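Local coordinates for protein AA9 family lytic polysaccharide monooxygenase cel61B (Hypocrea jecorina, PDB 2VTC) that oxidatively cleaves glycosidic bonds of crystalline and amorphous polysaccharides such as cellulose, as a secreted copper-dependent lytic polysaccharide monooxygenase of family AA9, at residues A[97-102]-A[161-166]; A[175-180]-A[194-199]; A[66-71]-A[188-193]. All coordinates share one frame; numbering follows the deposited sequence.

Contact 1. Residues A[97-102]-A[161-166]; sequences IVFQWG and WTVKIP. With NAG (2-acetamido-2-deoxy-beta-D-glucopyranose), chain C.
Ile97 and Phe99 of one strand meet Val163 and Trp161 of its antiparallel neighbour, pairing two strands of the four-stranded sheet in the AA9 beta-sandwich. Strand 160-164 is an edge strand of that sheet, and on the other flank of 96-102 lies strand 22-28. Four backbone bonds tie the pair: Val163 N reaches Ile97 O at 2.8 Å and is answered by Ile97 N to Val163 O, while Phe99 and Trp161 exchange a second couple. Between them Val98 and Thr162 form a non-hydrogen-bonded pair, where Val98 CA also makes a 3.3 Å CH...O contact with Trp161 O.

On the inward face, Val163 CG2 meets the edge of the Phe99 ring in its plane, 3.8 Å from Phe99 CE2. The same ring carries Ile97 CG2 over one face, towards the rim, and stacks with His178 of the second sheet. Past the end of the strand, Ile165 crosses Ile97 at about a right angle, with Ile165 CG1 3.7 Å from Ile97 CD1. Val163 reaches on to Ile137, and Trp161 turns its indole away from Phe99 towards helix 150-156.

The opposite face bears Val98 and Thr162. Thr162 OG1 stands beside its own backbone N (chi1 -66°), which brings it to the methyl Val98 CG2. Farther along 97-102, an N-acetylglucosamine of the attached glycan lies against the chain: its C5 is 3.6 Å from Gln100 CG, and its O6 sits 3.3 Å from Gly102 CA.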
loop_
_atom_site.group_PDB
_atom_site.type_symbol
_atom_site.label_atom_id
_atom_site.label_comp_id
_atom_site.label_asym_id
_atom_site.label_seq_id
_atom_site.Cartn_x
_atom_site.Cartn_y
_atom_site.Cartn_z
ATOM N N ILE A 97 -6.889 -10.314 2.864
ATOM C CA ILE A 97 -5.476 -10.145 3.125
ATOM C C ILE A 97 -5.381 -9.396 4.440
ATOM O O ILE A 97 -6.164 -8.472 4.685
ATOM C CB ILE A 97 -4.780 -9.270 2.032
ATOM C CG1 ILE A 97 -5.098 -9.792 0.624
ATOM C CG2 ILE A 97 -3.264 -9.164 2.312
ATOM C CD1 ILE A 97 -4.922 -8.738 -0.466
ATOM N N VAL A 98 -4.423 -9.789 5.272
ATOM C CA VAL A 98 -4.113 -9.028 6.475
ATOM C C VAL A 98 -2.662 -8.618 6.416
ATOM O O VAL A 98 -1.760 -9.453 6.535
ATOM C CB VAL A 98 -4.426 -9.812 7.799
ATOM C CG1 VAL A 98 -4.193 -8.909 8.996
ATOM C CG2 VAL A 98 -5.858 -10.341 7.808
ATOM N N PHE A 99 -2.439 -7.326 6.184
ATOM C CA PHE A 99 -1.088 -6.792 6.095
ATOM C C PHE A 99 -0.572 -6.587 7.514
ATOM O O PHE A 99 -1.248 -5.962 8.335
ATOM C CB PHE A 99 -1.062 -5.462 5.323
ATOM C CG PHE A 99 -1.463 -5.581 3.876
ATOM C CD1 PHE A 99 -0.510 -5.922 2.916
ATOM C CD2 PHE A 99 -2.772 -5.323 3.468
ATOM C CE1 PHE A 99 -0.859 -6.018 1.555
ATOM C CE2 PHE A 99 -3.146 -5.424 2.111
ATOM C CZ PHE A 99 -2.168 -5.772 1.158
ATOM N N GLN A 100 0.611 -7.122 7.788
ATOM C CA GLN A 100 1.249 -6.977 9.095
ATOM C C GLN A 100 2.411 -6.004 9.005
ATOM O O GLN A 100 3.437 -6.272 8.369
ATOM C CB GLN A 100 1.701 -8.342 9.634
ATOM C CG GLN A 100 2.592 -8.258 10.877
ATOM C CD GLN A 100 1.823 -7.866 12.139
ATOM O OE1 GLN A 100 1.945 -6.736 12.642
ATOM N NE2 GLN A 100 1.034 -8.790 12.644
ATOM N N TRP A 101 2.245 -4.850 9.644
ATOM C CA TRP A 101 3.286 -3.839 9.674
ATOM C C TRP A 101 4.248 -4.071 10.847
ATOM O O TRP A 101 3.875 -4.672 11.869
ATOM C CB TRP A 101 2.669 -2.437 9.775
ATOM C CG TRP A 101 1.942 -2.005 8.523
ATOM C CD1 TRP A 101 0.687 -2.361 8.152
ATOM C CD2 TRP A 101 2.445 -1.139 7.496
ATOM N NE1 TRP A 101 0.366 -1.775 6.945
ATOM C CE2 TRP A 101 1.422 -1.007 6.528
ATOM C CE3 TRP A 101 3.655 -0.449 7.308
ATOM C CZ2 TRP A 101 1.574 -0.225 5.363
ATOM C CZ3 TRP A 101 3.817 0.341 6.148
ATOM C CH2 TRP A 101 2.764 0.436 5.187
ATOM N N GLY A 102 5.479 -3.606 10.690
ATOM C CA GLY A 102 6.492 -3.831 11.722
ATOM C C GLY A 102 7.846 -3.303 11.313
ATOM O O GLY A 102 7.958 -2.602 10.293
ATOM N N TRP A 161 -3.813 -4.724 9.215
ATOM C CA TRP A 161 -4.930 -4.142 8.467
ATOM C C TRP A 161 -5.529 -5.157 7.489
ATOM O O TRP A 161 -4.800 -5.762 6.694
ATOM C CB TRP A 161 -4.516 -2.868 7.704
ATOM C CG TRP A 161 -5.715 -2.038 7.384
ATOM C CD1 TRP A 161 -6.370 -1.940 6.182
ATOM C CD2 TRP A 161 -6.442 -1.216 8.306
ATOM N NE1 TRP A 161 -7.461 -1.100 6.308
ATOM C CE2 TRP A 161 -7.526 -0.649 7.605
ATOM C CE3 TRP A 161 -6.280 -0.917 9.675
ATOM C CZ2 TRP A 161 -8.449 0.211 8.216
ATOM C CZ3 TRP A 161 -7.192 -0.063 10.277
ATOM C CH2 TRP A 161 -8.260 0.494 9.546
ATOM N N THR A 162 -6.845 -5.323 7.550
ATOM C CA THR A 162 -7.567 -6.296 6.713
ATOM C C THR A 162 -8.097 -5.624 5.453
ATOM O O THR A 162 -8.752 -4.572 5.519
ATOM C CB THR A 162 -8.746 -6.951 7.483
ATOM O OG1 THR A 162 -8.228 -7.758 8.548
ATOM C CG2 THR A 162 -9.602 -7.834 6.559
ATOM N N VAL A 163 -7.802 -6.243 4.308
ATOM C CA VAL A 163 -8.297 -5.794 3.012
ATOM C C VAL A 163 -8.910 -6.984 2.276
ATOM O O VAL A 163 -8.235 -7.985 2.067
ATOM C CB VAL A 163 -7.151 -5.177 2.138
ATOM C CG1 VAL A 163 -7.672 -4.750 0.786
ATOM C CG2 VAL A 163 -6.546 -3.965 2.843
ATOM N N LYS A 164 -10.171 -6.855 1.888
ATOM C CA LYS A 164 -10.866 -7.859 1.075
ATOM C C LYS A 164 -10.555 -7.736 -0.423
ATOM O O LYS A 164 -10.690 -6.645 -1.001
ATOM C CB LYS A 164 -12.383 -7.765 1.286
ATOM C CG LYS A 164 -13.151 -8.968 0.721
ATOM C CD LYS A 164 -14.660 -8.825 0.914
ATOM C CE LYS A 164 -15.402 -10.046 0.393
ATOM N NZ LYS A 164 -14.991 -11.319 1.081
ATOM N N ILE A 165 -10.133 -8.850 -1.033
ATOM C CA ILE A 165 -10.032 -8.942 -2.499
ATOM C C ILE A 165 -11.469 -9.049 -3.039
ATOM O O ILE A 165 -12.178 -9.982 -2.671
ATOM C CB ILE A 165 -9.184 -10.173 -2.932
ATOM C CG1 ILE A 165 -7.774 -10.091 -2.351
ATOM C CG2 ILE A 165 -9.121 -10.279 -4.465
ATOM C CD1 ILE A 165 -6.946 -11.359 -2.575
ATOM N N PRO A 166 -11.914 -8.088 -3.882
ATOM C CA PRO A 166 -13.283 -8.095 -4.409
ATOM C C PRO A 166 -13.670 -9.464 -4.986
ATOM O O PRO A 166 -12.864 -10.097 -5.700
ATOM C CB PRO A 166 -13.237 -7.038 -5.515
ATOM C CG PRO A 166 -12.205 -6.067 -5.020
ATOM C CD PRO A 166 -11.146 -6.934 -4.394
HETATM C C1 NAG C . 5.716 -10.825 10.735
HETATM C C2 NAG C . 6.746 -11.633 11.536
HETATM C C3 NAG C . 6.775 -11.231 13.027
HETATM C C4 NAG C . 6.801 -9.706 13.234
HETATM C C5 NAG C . 5.844 -9.009 12.247
HETATM C C6 NAG C . 5.905 -7.485 12.284
HETATM C C7 NAG C . 7.507 -13.906 11.047
HETATM C C8 NAG C . 7.176 -15.367 11.106
HETATM N N2 NAG C . 6.533 -13.068 11.421
HETATM O O3 NAG C . 7.898 -11.833 13.658
HETATM O O4 NAG C . 6.417 -9.364 14.560
HETATM O O5 NAG C . 6.060 -9.456 10.908
HETATM O O6 NAG C . 7.226 -6.999 12.277
HETATM O O7 NAG C . 8.621 -13.529 10.674
#

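Contact 2. Residues A[175-180]-A[194-199]; sequences VFRHEL and NYPQCV. With NI (nickel (II) ion), chain E.
The Arg177 guanidinium has Pro196 CB over one face, 3.5 Å above the plane and towards the rim, the two side chains lying alongside and pointing the same way. The edge of the Tyr195 ring, in plane, receives Leu180 O, 3.5 Å from Tyr195 CD2. Two nitrogens of Arg177 grip Glu179 end-on: NH1 of Arg177 forms a 2.8 Å salt bridge with Glu179 OE1, and NH2 bonds to OE2. Both oxygens are met from above the carboxylate plane, OE1 at 68° out of it. Arg177 is extended as far as NE, with CG anti to the backbone N (chi1 178°), which lifts its head off the sheet, where the Glu179 side chain, rising from the same face, meets it. Arg177 NE and NH2 also bond to the carbonyls of Val77 and Ile76, and Glu179 OE1 to the hydroxyl of Tyr221, so this buried ion pair has further polar partners.

The backbones belong to the antiparallel beta hairpin of strands 172-182 and 193-204 in the larger sheet of the AA9 sandwich. Phe176 with Val199, His178 with Gln197 and Leu180 with Tyr195 are its hydrogen-bonded pairs; the bond from Leu180 N to Tyr195 O is weak. Glu179 and Pro196 occupy a non-hydrogen-bonded position, where no N-H is needed across the pair and the proline costs no bond.

On the face of His178, Val199 CG2 packs on Phe176 CB at 3.9 Å, while the imidazole is held by Thr115 through ND1 and by Trp101 through NE2. On the Arg177 face, Cys198 SG lies 3.9 Å from Arg177 CG and is bridged to Cys78. At the loop end of the hairpin Tyr195 OH binds nickel at 2.5 Å, with His20 and His108 completing the protein ligands at the site that holds the catalytic copper.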
loop_
_atom_site.group_PDB
_atom_site.type_symbol
_atom_site.label_atom_id
_atom_site.label_comp_id
_atom_site.label_asym_id
_atom_site.label_seq_id
_atom_site.Cartn_x
_atom_site.Cartn_y
_atom_site.Cartn_z
ATOM N N VAL A 175 -0.817 -6.978 -8.606
ATOM C CA VAL A 175 -0.036 -6.366 -7.548
ATOM C C VAL A 175 -1.013 -5.597 -6.670
ATOM O O VAL A 175 -1.893 -4.870 -7.170
ATOM C CB VAL A 175 1.018 -5.387 -8.119
ATOM C CG1 VAL A 175 1.925 -4.860 -7.009
ATOM C CG2 VAL A 175 1.931 -6.105 -9.139
ATOM N N PHE A 176 -0.829 -5.734 -5.357
ATOM C CA PHE A 176 -1.622 -4.965 -4.380
ATOM C C PHE A 176 -0.729 -3.905 -3.738
ATOM O O PHE A 176 0.380 -4.219 -3.297
ATOM C CB PHE A 176 -2.207 -5.893 -3.321
ATOM C CG PHE A 176 -3.321 -6.727 -3.832
ATOM C CD1 PHE A 176 -4.644 -6.367 -3.615
ATOM C CD2 PHE A 176 -3.045 -7.843 -4.615
ATOM C CE1 PHE A 176 -5.693 -7.141 -4.115
ATOM C CE2 PHE A 176 -4.084 -8.616 -5.154
ATOM C CZ PHE A 176 -5.418 -8.273 -4.898
ATOM N N ARG A 177 -1.192 -2.652 -3.739
ATOM C CA ARG A 177 -0.421 -1.522 -3.226
ATOM C C ARG A 177 -1.164 -0.977 -2.013
ATOM O O ARG A 177 -2.204 -0.340 -2.168
ATOM C CB ARG A 177 -0.254 -0.458 -4.321
ATOM C CG ARG A 177 0.485 0.828 -3.960
ATOM C CD ARG A 177 0.373 1.802 -5.126
ATOM N NE ARG A 177 1.113 3.027 -4.817
ATOM C CZ ARG A 177 0.624 4.006 -4.040
ATOM N NH1 ARG A 177 -0.626 3.923 -3.528
ATOM N NH2 ARG A 177 1.401 5.068 -3.781
ATOM N N HIS A 178 -0.612 -1.282 -0.830
ATOM C CA HIS A 178 -1.219 -0.962 0.468
ATOM C C HIS A 178 -0.488 0.261 1.042
ATOM O O HIS A 178 0.756 0.250 1.111
ATOM C CB HIS A 178 -1.066 -2.182 1.382
ATOM C CG HIS A 178 -1.581 -1.972 2.779
ATOM N ND1 HIS A 178 -2.889 -1.622 3.054
ATOM C CD2 HIS A 178 -0.961 -2.097 3.978
ATOM C CE1 HIS A 178 -3.043 -1.517 4.368
ATOM N NE2 HIS A 178 -1.891 -1.797 4.948
ATOM N N GLU A 179 -1.226 1.314 1.445
ATOM C CA GLU A 179 -0.564 2.590 1.721
ATOM C C GLU A 179 -1.118 3.342 2.925
ATOM O O GLU A 179 -2.316 3.545 3.019
ATOM C CB GLU A 179 -0.656 3.483 0.494
ATOM C CG GLU A 179 0.077 4.832 0.604
ATOM C CD GLU A 179 -0.057 5.620 -0.678
ATOM O OE1 GLU A 179 -1.148 5.553 -1.324
ATOM O OE2 GLU A 179 0.928 6.317 -1.076
ATOM N N LEU A 180 -0.221 3.781 3.804
ATOM C CA LEU A 180 -0.596 4.631 4.937
ATOM C C LEU A 180 -0.192 6.044 4.594
ATOM O O LEU A 180 0.941 6.295 4.155
ATOM C CB LEU A 180 0.123 4.187 6.224
ATOM C CG LEU A 180 0.112 2.694 6.552
ATOM C CD1 LEU A 180 0.872 2.383 7.849
ATOM C CD2 LEU A 180 -1.255 2.121 6.622
ATOM N N ASN A 194 3.781 9.529 2.737
ATOM C CA ASN A 194 3.168 8.330 2.129
ATOM C C ASN A 194 4.027 7.086 2.354
ATOM O O ASN A 194 5.251 7.122 2.094
ATOM C CB ASN A 194 2.952 8.503 0.604
ATOM C CG ASN A 194 1.840 9.483 0.243
ATOM O OD1 ASN A 194 0.967 9.178 -0.606
ATOM N ND2 ASN A 194 1.897 10.676 0.788
ATOM N N TYR A 195 3.401 5.992 2.775
ATOM C CA TYR A 195 4.103 4.720 2.998
ATOM C C TYR A 195 3.480 3.607 2.135
ATOM O O TYR A 195 2.775 2.762 2.663
ATOM C CB TYR A 195 4.072 4.287 4.485
ATOM C CG TYR A 195 4.709 5.273 5.461
ATOM C CD1 TYR A 195 6.002 5.054 5.956
ATOM C CD2 TYR A 195 4.018 6.430 5.878
ATOM C CE1 TYR A 195 6.611 5.981 6.845
ATOM C CE2 TYR A 195 4.614 7.359 6.775
ATOM C CZ TYR A 195 5.900 7.117 7.251
ATOM O OH TYR A 195 6.472 8.030 8.135
ATOM N N PRO A 196 3.762 3.609 0.807
ATOM C CA PRO A 196 3.218 2.539 -0.051
ATOM C C PRO A 196 4.042 1.249 0.026
ATOM O O PRO A 196 5.276 1.293 0.118
ATOM C CB PRO A 196 3.294 3.136 -1.459
ATOM C CG PRO A 196 4.476 4.048 -1.427
ATOM C CD PRO A 196 4.481 4.625 0.018
ATOM N N GLN A 197 3.344 0.125 0.006
ATOM C CA GLN A 197 3.984 -1.179 0.033
ATOM C C GLN A 197 3.290 -2.094 -0.971
ATOM O O GLN A 197 2.063 -2.263 -0.914
ATOM C CB GLN A 197 3.864 -1.782 1.436
ATOM C CG GLN A 197 4.690 -0.975 2.465
ATOM C CD GLN A 197 6.172 -1.283 2.378
ATOM O OE1 GLN A 197 6.940 -0.585 1.705
ATOM N NE2 GLN A 197 6.579 -2.326 3.055
ATOM N N CYS A 198 4.081 -2.676 -1.879
ATOM C CA CYS A 198 3.517 -3.565 -2.897
ATOM C C CYS A 198 3.807 -5.046 -2.646
ATOM O O CYS A 198 4.907 -5.422 -2.204
ATOM C CB CYS A 198 4.045 -3.141 -4.271
ATOM S SG CYS A 198 3.475 -1.555 -4.819
ATOM N N VAL A 199 2.813 -5.882 -2.952
ATOM C CA VAL A 199 2.938 -7.355 -2.854
ATOM C C VAL A 199 2.345 -8.022 -4.116
ATOM O O VAL A 199 1.301 -7.601 -4.603
ATOM C CB VAL A 199 2.282 -7.941 -1.574
ATOM C CG1 VAL A 199 2.891 -7.311 -0.304
ATOM C CG2 VAL A 199 0.767 -7.731 -1.592
HETATM NI NI NI E . 7.357 7.433 10.401
HETATM O O HOH W 1 8.442 7.592 12.250
HETATM O O HOH W 2 7.570 8.530 9.933
#

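Contact 3. Residues A[66-71]-A[188-193]; sequences ISPDQY and SANGMQ
Pro68 points its ring into the 188-193 loop, where it crosses Asn190 at a slant and rests against Met192. Pro68 CG lies 4.1 Å from Met192 CB, and Pro68 CD comes to 3.2 Å from Met192 O. Asn190 runs its side chain past the Pro68 ring to Asp69, its CG anti to the backbone N (chi1 -157°). The Asn190 amide and the Asp69 carboxylate are inclined to each other by 55°. Met192 meets Tyr71 at about a right angle, its CG 3.5 Å from the phenol oxygen Tyr71 OH. That hydroxyl has its polar partner in Asn194, just after this segment in strand 193-204. One face of the Tyr71 ring is covered, within the same segment, by Pro68 CA, which stands 3.3 Å above the ring centre.

Two turns face each other. Residues 68-70 make a short 3-10 segment, with Gln70 N bonded to Ser67 O, and Ser188 to Gly191 form a type II beta turn closed by Gly191 N to Ser188 O. The second belongs to the connection between strands 172-182 and 193-204 of the AA9 fold; at the end of 188-193, Gln193 approaches the metal site.

Clear hydrogen bonding between the segments runs through one water. It donates to Asn190 O and Met192 O and accepts from Ser67 OG at 2.9 Å, joining one serine hydroxyl to two carbonyls of the facing loop. Ser67 N in turn bonds to the side-chain oxygen Gln70 OE1, nearly straight at 170°. Beyond the water, Gln193 starts away from 66-71, and its side chain touches His184; both probably help bind dioxygen.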
loop_
_atom_site.group_PDB
_atom_site.type_symbol
_atom_site.label_atom_id
_atom_site.label_comp_id
_atom_site.label_asym_id
_atom_site.label_seq_id
_atom_site.Cartn_x
_atom_site.Cartn_y
_atom_site.Cartn_z
ATOM N N ILE A 66 7.564 8.473 1.135
ATOM C CA ILE A 66 7.619 9.225 -0.116
ATOM C C ILE A 66 6.830 10.504 0.130
ATOM O O ILE A 66 5.762 10.433 0.751
ATOM C CB ILE A 66 6.976 8.389 -1.297
ATOM C CG1 ILE A 66 7.636 7.001 -1.389
ATOM C CG2 ILE A 66 7.005 9.126 -2.621
ATOM C CD1 ILE A 66 9.145 7.032 -1.556
ATOM N N SER A 67 7.362 11.644 -0.314
ATOM C CA SER A 67 6.775 12.971 -0.020
ATOM C C SER A 67 5.994 13.518 -1.222
ATOM O O SER A 67 6.149 13.029 -2.346
ATOM C CB SER A 67 7.863 13.975 0.439
ATOM O OG SER A 67 8.544 13.473 1.577
ATOM N N PRO A 68 5.089 14.491 -1.003
ATOM C CA PRO A 68 4.345 15.087 -2.108
ATOM C C PRO A 68 5.191 15.589 -3.288
ATOM O O PRO A 68 4.727 15.542 -4.439
ATOM C CB PRO A 68 3.536 16.215 -1.430
ATOM C CG PRO A 68 3.343 15.707 -0.059
ATOM C CD PRO A 68 4.635 15.008 0.308
ATOM N N ASP A 69 6.420 16.045 -3.015
ATOM C CA ASP A 69 7.316 16.472 -4.094
ATOM C C ASP A 69 7.817 15.283 -4.932
ATOM O O ASP A 69 8.547 15.477 -5.917
ATOM C CB ASP A 69 8.491 17.345 -3.580
ATOM C CG ASP A 69 9.358 16.657 -2.523
ATOM O OD1 ASP A 69 9.214 15.455 -2.234
ATOM O OD2 ASP A 69 10.254 17.354 -1.952
ATOM N N GLN A 70 7.421 14.076 -4.531
ATOM C CA GLN A 70 7.747 12.856 -5.281
ATOM C C GLN A 70 6.498 12.182 -5.886
ATOM O O GLN A 70 6.589 11.059 -6.375
ATOM C CB GLN A 70 8.468 11.871 -4.388
ATOM C CG GLN A 70 9.781 12.388 -3.830
ATOM C CD GLN A 70 10.388 11.414 -2.869
ATOM O OE1 GLN A 70 9.933 11.269 -1.733
ATOM N NE2 GLN A 70 11.423 10.698 -3.329
ATOM N N TYR A 71 5.345 12.846 -5.837
ATOM C CA TYR A 71 4.100 12.224 -6.326
ATOM C C TYR A 71 4.060 11.934 -7.832
ATOM O O TYR A 71 3.186 11.180 -8.279
ATOM C CB TYR A 71 2.863 13.038 -5.916
ATOM C CG TYR A 71 2.443 12.986 -4.454
ATOM C CD1 TYR A 71 2.943 12.042 -3.548
ATOM C CD2 TYR A 71 1.460 13.880 -3.994
ATOM C CE1 TYR A 71 2.510 12.012 -2.195
ATOM C CE2 TYR A 71 1.025 13.845 -2.674
ATOM C CZ TYR A 71 1.527 12.922 -1.786
ATOM O OH TYR A 71 1.117 12.872 -0.468
ATOM N N SER A 188 1.290 21.619 6.503
ATOM C CA SER A 188 2.325 22.251 5.661
ATOM C C SER A 188 2.456 21.621 4.279
ATOM O O SER A 188 2.302 20.406 4.137
ATOM C CB SER A 188 3.700 22.111 6.316
ATOM O OG SER A 188 3.758 22.727 7.591
ATOM N N ALA A 189 2.774 22.449 3.282
ATOM C CA ALA A 189 3.164 21.969 1.953
ATOM C C ALA A 189 4.288 20.934 2.068
ATOM O O ALA A 189 5.257 21.110 2.821
ATOM C CB ALA A 189 3.589 23.128 1.072
ATOM N N ASN A 190 4.127 19.825 1.339
ATOM C CA ASN A 190 5.088 18.723 1.367
ATOM C C ASN A 190 5.122 17.952 2.692
ATOM O O ASN A 190 6.015 17.132 2.927
ATOM C CB ASN A 190 6.492 19.218 0.948
ATOM C CG ASN A 190 7.367 18.103 0.417
ATOM O OD1 ASN A 190 8.496 17.879 0.887
ATOM N ND2 ASN A 190 6.845 17.383 -0.561
ATOM N N GLY A 191 4.118 18.167 3.556
ATOM C CA GLY A 191 4.122 17.542 4.885
ATOM C C GLY A 191 3.566 16.137 5.029
ATOM O O GLY A 191 4.011 15.389 5.898
ATOM N N MET A 192 2.587 15.788 4.184
ATOM C CA MET A 192 2.021 14.428 4.147
ATOM C C MET A 192 3.128 13.394 3.940
ATOM O O MET A 192 4.048 13.620 3.134
ATOM C CB MET A 192 0.984 14.320 3.013
ATOM C CG MET A 192 0.278 12.972 2.946
ATOM S SD MET A 192 -0.601 12.448 4.456
ATOM C CE MET A 192 -2.183 13.230 4.155
ATOM N N GLN A 193 3.061 12.285 4.672
ATOM C CA GLN A 193 4.057 11.218 4.507
ATOM C C GLN A 193 3.381 9.972 3.948
ATOM O O GLN A 193 2.584 9.357 4.646
ATOM C CB GLN A 193 4.753 10.862 5.827
ATOM C CG GLN A 193 5.518 12.033 6.456
ATOM C CD GLN A 193 6.105 11.755 7.841
ATOM O OE1 GLN A 193 6.816 12.622 8.380
ATOM N NE2 GLN A 193 5.826 10.615 8.420
HETATM O O HOH W 3 6.688 14.512 3.534
#

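Overall arrangement
Contacts 1 and 2 lie in the two sheets of the sandwich and meet in its interior, their centres about 10 Å apart. Trp101 of contact 1 reaches the metal-ligand end of contact 2, with Trp101 CH2 3.4 Å from Tyr195 O. Contact 3 sits beyond the metal end of the hairpin, its centre about 16 Å from that of contact 2; Ile66 N and Asn194 O, 2.8 Å apart, probably join them by a hydrogen bond. Around the nickel, contact 2 supplies the ligand Tyr195, and contact 3 brings the Gln193 side chain to about 4 Å from the ion. Contact 1 does not touch contact 3: their nearest atoms are about 9 Å apart.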